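Local coordinates for protein antitoxin HicB3 (Yersinia pestis, PDB 4P7D) that probably neutralises a partner toxin as the antitoxin of a HicAB-type toxin-antitoxin system and, by family resemblance, may bind DNA to repress its own operon, at residues M1-F6 and V82-A87. Numbering follows the deposited sequence.
Sequences MIYPIF and VEIDPA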
HETATM    1  N   MSE B   1     -12.066  -9.464  -6.115  1.00 58.85           N
HETATM    2  CA  MSE B   1     -12.882  -8.701  -5.191  1.00 55.18           C
HETATM    3  C   MSE B   1     -13.668  -9.669  -4.344  1.00 49.48           C
HETATM    4  O   MSE B   1     -14.036 -10.732  -4.805  1.00 60.15           O
HETATM    5  CB  MSE B   1     -13.795  -7.717  -5.937  1.00 57.51           C
HETATM    6  CG  MSE B   1     -14.771  -8.359  -6.909  1.00 66.13           C
HETATM    7 SE   MSE B   1     -15.716  -7.101  -8.138  1.00 84.89          SE
HETATM    8  CE  MSE B   1     -14.222  -6.771  -9.276  1.00 67.10           C
ATOM      9  N   ILE B   2     -13.907  -9.304  -3.094  1.00 50.45           N
ATOM     10  CA  ILE B   2     -14.431 -10.241  -2.109  1.00 46.58           C
ATOM     11  C   ILE B   2     -15.836  -9.867  -1.683  1.00 51.89           C
ATOM     12  O   ILE B   2     -16.068  -8.767  -1.165  1.00 56.01           O
ATOM     13  CB  ILE B   2     -13.543 -10.296  -0.848  1.00 40.68           C
ATOM     14  CG1 ILE B   2     -12.134 -10.749  -1.204  1.00 43.13           C
ATOM     15  CG2 ILE B   2     -14.147 -11.212   0.195  1.00 40.22           C
ATOM     16  CD1 ILE B   2     -11.153 -10.568  -0.073  1.00 49.30           C
ATOM     17  N   TYR B   3     -16.774 -10.783  -1.897  1.00 53.63           N
ATOM     18  CA  TYR B   3     -18.149 -10.554  -1.480  1.00 46.54           C
ATOM     19  C   TYR B   3     -18.514 -11.372  -0.257  1.00 46.77           C
ATOM     20  O   TYR B   3     -18.098 -12.527  -0.126  1.00 46.53           O
ATOM     21  CB  TYR B   3     -19.096 -10.902  -2.597  1.00 45.53           C
ATOM     22  CG  TYR B   3     -18.973 -10.079  -3.830  1.00 47.96           C
ATOM     23  CD1 TYR B   3     -19.593  -8.843  -3.921  1.00 52.30           C
ATOM     24  CD2 TYR B   3     -18.296 -10.557  -4.933  1.00 56.89           C
ATOM     25  CE1 TYR B   3     -19.524  -8.083  -5.075  1.00 52.10           C
ATOM     26  CE2 TYR B   3     -18.217  -9.812  -6.094  1.00 65.22           C
ATOM     27  CZ  TYR B   3     -18.839  -8.575  -6.159  1.00 57.37           C
ATOM     28  OH  TYR B   3     -18.763  -7.839  -7.309  1.00 51.35           O
ATOM     29  N   PRO B   4     -19.325 -10.789   0.629  1.00 50.46           N
ATOM     30  CA  PRO B   4     -19.808 -11.418   1.870  1.00 48.97           C
ATOM     31  C   PRO B   4     -20.877 -12.468   1.637  1.00 45.62           C
ATOM     32  O   PRO B   4     -21.638 -12.312   0.682  1.00 47.32           O
ATOM     33  CB  PRO B   4     -20.400 -10.232   2.652  1.00 52.77           C
ATOM     34  CG  PRO B   4     -20.786  -9.250   1.618  1.00 48.47           C
ATOM     35  CD  PRO B   4     -19.798  -9.403   0.488  1.00 50.11           C
ATOM     36  N   ILE B   5     -20.936 -13.504   2.478  1.00 48.56           N
ATOM     37  CA  ILE B   5     -22.074 -14.448   2.491  1.00 43.87           C
ATOM     38  C   ILE B   5     -22.446 -14.838   3.905  1.00 46.97           C
ATOM     39  O   ILE B   5     -21.570 -14.845   4.784  1.00 48.67           O
ATOM     40  CB  ILE B   5     -21.792 -15.735   1.725  1.00 38.27           C
ATOM     41  CG1 ILE B   5     -20.454 -16.312   2.150  1.00 41.23           C
ATOM     42  CG2 ILE B   5     -21.804 -15.500   0.225  1.00 43.55           C
ATOM     43  CD1 ILE B   5     -20.301 -17.754   1.819  1.00 50.23           C
ATOM     44  N   PHE B   6     -23.731 -15.133   4.137  1.00 44.54           N
ATOM     45  CA  PHE B   6     -24.150 -15.756   5.397  1.00 43.88           C
ATOM     46  C   PHE B   6     -24.381 -17.248   5.181  1.00 45.63           C
ATOM     47  O   PHE B   6     -24.953 -17.667   4.178  1.00 47.56           O
ATOM     48  CB  PHE B   6     -25.422 -15.136   5.978  1.00 43.88           C
ATOM     49  CG  PHE B   6     -25.300 -13.691   6.369  1.00 50.35           C
ATOM     50  CD1 PHE B   6     -24.064 -13.101   6.578  1.00 52.22           C
ATOM     51  CD2 PHE B   6     -26.443 -12.905   6.531  1.00 57.62           C
ATOM     52  CE1 PHE B   6     -23.971 -11.748   6.942  1.00 50.08           C
ATOM     53  CE2 PHE B   6     -26.348 -11.548   6.891  1.00 55.31           C
ATOM     54  CZ  PHE B   6     -25.112 -10.979   7.101  1.00 45.06           C
ATOM     55  N   VAL B  82     -16.694 -14.983  -0.473  1.00 43.31           N
ATOM     56  CA  VAL B  82     -16.462 -15.455  -1.822  1.00 41.48           C
ATOM     57  C   VAL B  82     -15.569 -14.516  -2.572  1.00 48.89           C
ATOM     58  O   VAL B  82     -15.848 -13.320  -2.696  1.00 52.55           O
ATOM     59  CB  VAL B  82     -17.732 -15.612  -2.577  1.00 43.93           C
ATOM     60  CG1 VAL B  82     -17.428 -15.747  -4.056  1.00 45.76           C
ATOM     61  CG2 VAL B  82     -18.441 -16.817  -2.041  1.00 48.93           C
ATOM     62  N   GLU B  83     -14.476 -15.066  -3.068  1.00 56.36           N
ATOM     63  CA  GLU B  83     -13.499 -14.270  -3.770  1.00 55.21           C
ATOM     64  C   GLU B  83     -13.751 -14.395  -5.258  1.00 55.44           C
ATOM     65  O   GLU B  83     -13.930 -15.486  -5.781  1.00 56.95           O
ATOM     66  CB  GLU B  83     -12.094 -14.710  -3.407  1.00 51.13           C
ATOM     67  CG  GLU B  83     -11.022 -13.908  -4.096  1.00 63.10           C
ATOM     68  CD  GLU B  83      -9.711 -13.961  -3.336  1.00 75.83           C
ATOM     69  OE1 GLU B  83      -9.373 -15.061  -2.840  1.00 81.71           O
ATOM     70  OE2 GLU B  83      -9.037 -12.908  -3.216  1.00 75.40           O
ATOM     71  N   ILE B  84     -13.781 -13.262  -5.933  1.00 57.06           N
ATOM     72  CA  ILE B  84     -14.124 -13.230  -7.338  1.00 60.03           C
ATOM     73  C   ILE B  84     -13.090 -12.455  -8.136  1.00 62.03           C
ATOM     74  O   ILE B  84     -12.638 -11.394  -7.715  1.00 56.72           O
ATOM     75  CB  ILE B  84     -15.522 -12.615  -7.530  1.00 58.74           C
ATOM     76  CG1 ILE B  84     -16.573 -13.715  -7.361  1.00 56.94           C
ATOM     77  CG2 ILE B  84     -15.642 -11.905  -8.879  1.00 56.32           C
ATOM     78  CD1 ILE B  84     -17.964 -13.207  -7.237  1.00 59.30           C
ATOM     79  N   ASP B  85     -12.703 -13.014  -9.278  1.00 64.87           N
ATOM     80  CA  ASP B  85     -11.846 -12.320 -10.222  1.00 56.31           C
ATOM     81  C   ASP B  85     -12.689 -11.715 -11.331  1.00 58.34           C
ATOM     82  O   ASP B  85     -13.300 -12.425 -12.126  1.00 63.43           O
ATOM     83  CB  ASP B  85     -10.802 -13.270 -10.790  1.00 59.01           C
ATOM     84  CG  ASP B  85      -9.761 -12.558 -11.621  1.00 73.03           C
ATOM     85  OD1 ASP B  85      -9.663 -11.306 -11.534  1.00 65.58           O
ATOM     86  OD2 ASP B  85      -9.031 -13.261 -12.354  1.00 78.55           O
ATOM     87  N   PRO B  86     -12.737 -10.384 -11.374  1.00 68.61           N
ATOM     88  CA  PRO B  86     -13.522  -9.662 -12.381  1.00 63.11           C
ATOM     89  C   PRO B  86     -13.114 -10.003 -13.804  1.00 63.03           C
ATOM     90  O   PRO B  86     -13.974 -10.091 -14.660  1.00 66.28           O
ATOM     91  CB  PRO B  86     -13.223  -8.198 -12.080  1.00 57.93           C
ATOM     92  CG  PRO B  86     -11.960  -8.209 -11.236  1.00 59.02           C
ATOM     93  CD  PRO B  86     -12.025  -9.474 -10.458  1.00 67.18           C
ATOM     94  N   ALA B  87     -11.821 -10.200 -14.044  1.00 65.17           N
ATOM     95  CA  ALA B  87     -11.327 -10.601 -15.362  1.00 69.52           C
ATOM     96  C   ALA B  87     -12.098 -11.813 -15.915  1.00 73.89           C
ATOM     97  O   ALA B  87     -12.302 -11.945 -17.133  1.00 74.59           O
ATOM     98  CB  ALA B  87      -9.837 -10.913 -15.290  1.00 67.75           C
TER
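V82 O receives Y3 N at 2.8 Å, with an N-H...O angle of 163°, and also takes a CA-H...O contact from I2, so this one carbonyl engages two successive residues of strand 2-8. In return V82 N gives a bond to Y3 O (2.9 Å), which makes Y3 and V82 a hydrogen-bonded antiparallel pair; I2 and E83 follow as a non-hydrogen-bonded pair. Beyond these pairs two more backbone bonds link M1 and I84: I84 N to M1 O, and M1 N to I84 O at 2.6 Å, nearly in line with the carbonyl. Selenomethionine M1 has CG between its backbone N and carbonyl carbon (chi1 60°), and a bend at chi3 brings CE against CB and CG of the P86 ring. On the face shared by Y3 and V82, the branch tip CD1 of I84 meets the Y3 ring obliquely, 3.5 Å from CD2. Farther along, CG2 of I5 meets CG2 of V82 at 4.3 Å. The Y3 hydroxyl hydrogen-bonds to P57 O, while on the face of I2 and E83, E83 OE2 forms a salt bridge with K36 of the second subunit. The pairing joins strands 2-8 and 78-83 of the four-stranded antiparallel sheet, the latter outermost within the chain; helix 34-47 packs on I5, V82 and I84, and on its other edge strand 2-8 pairs with strand 14-17, where F6 bonds to Y17 through the backbone.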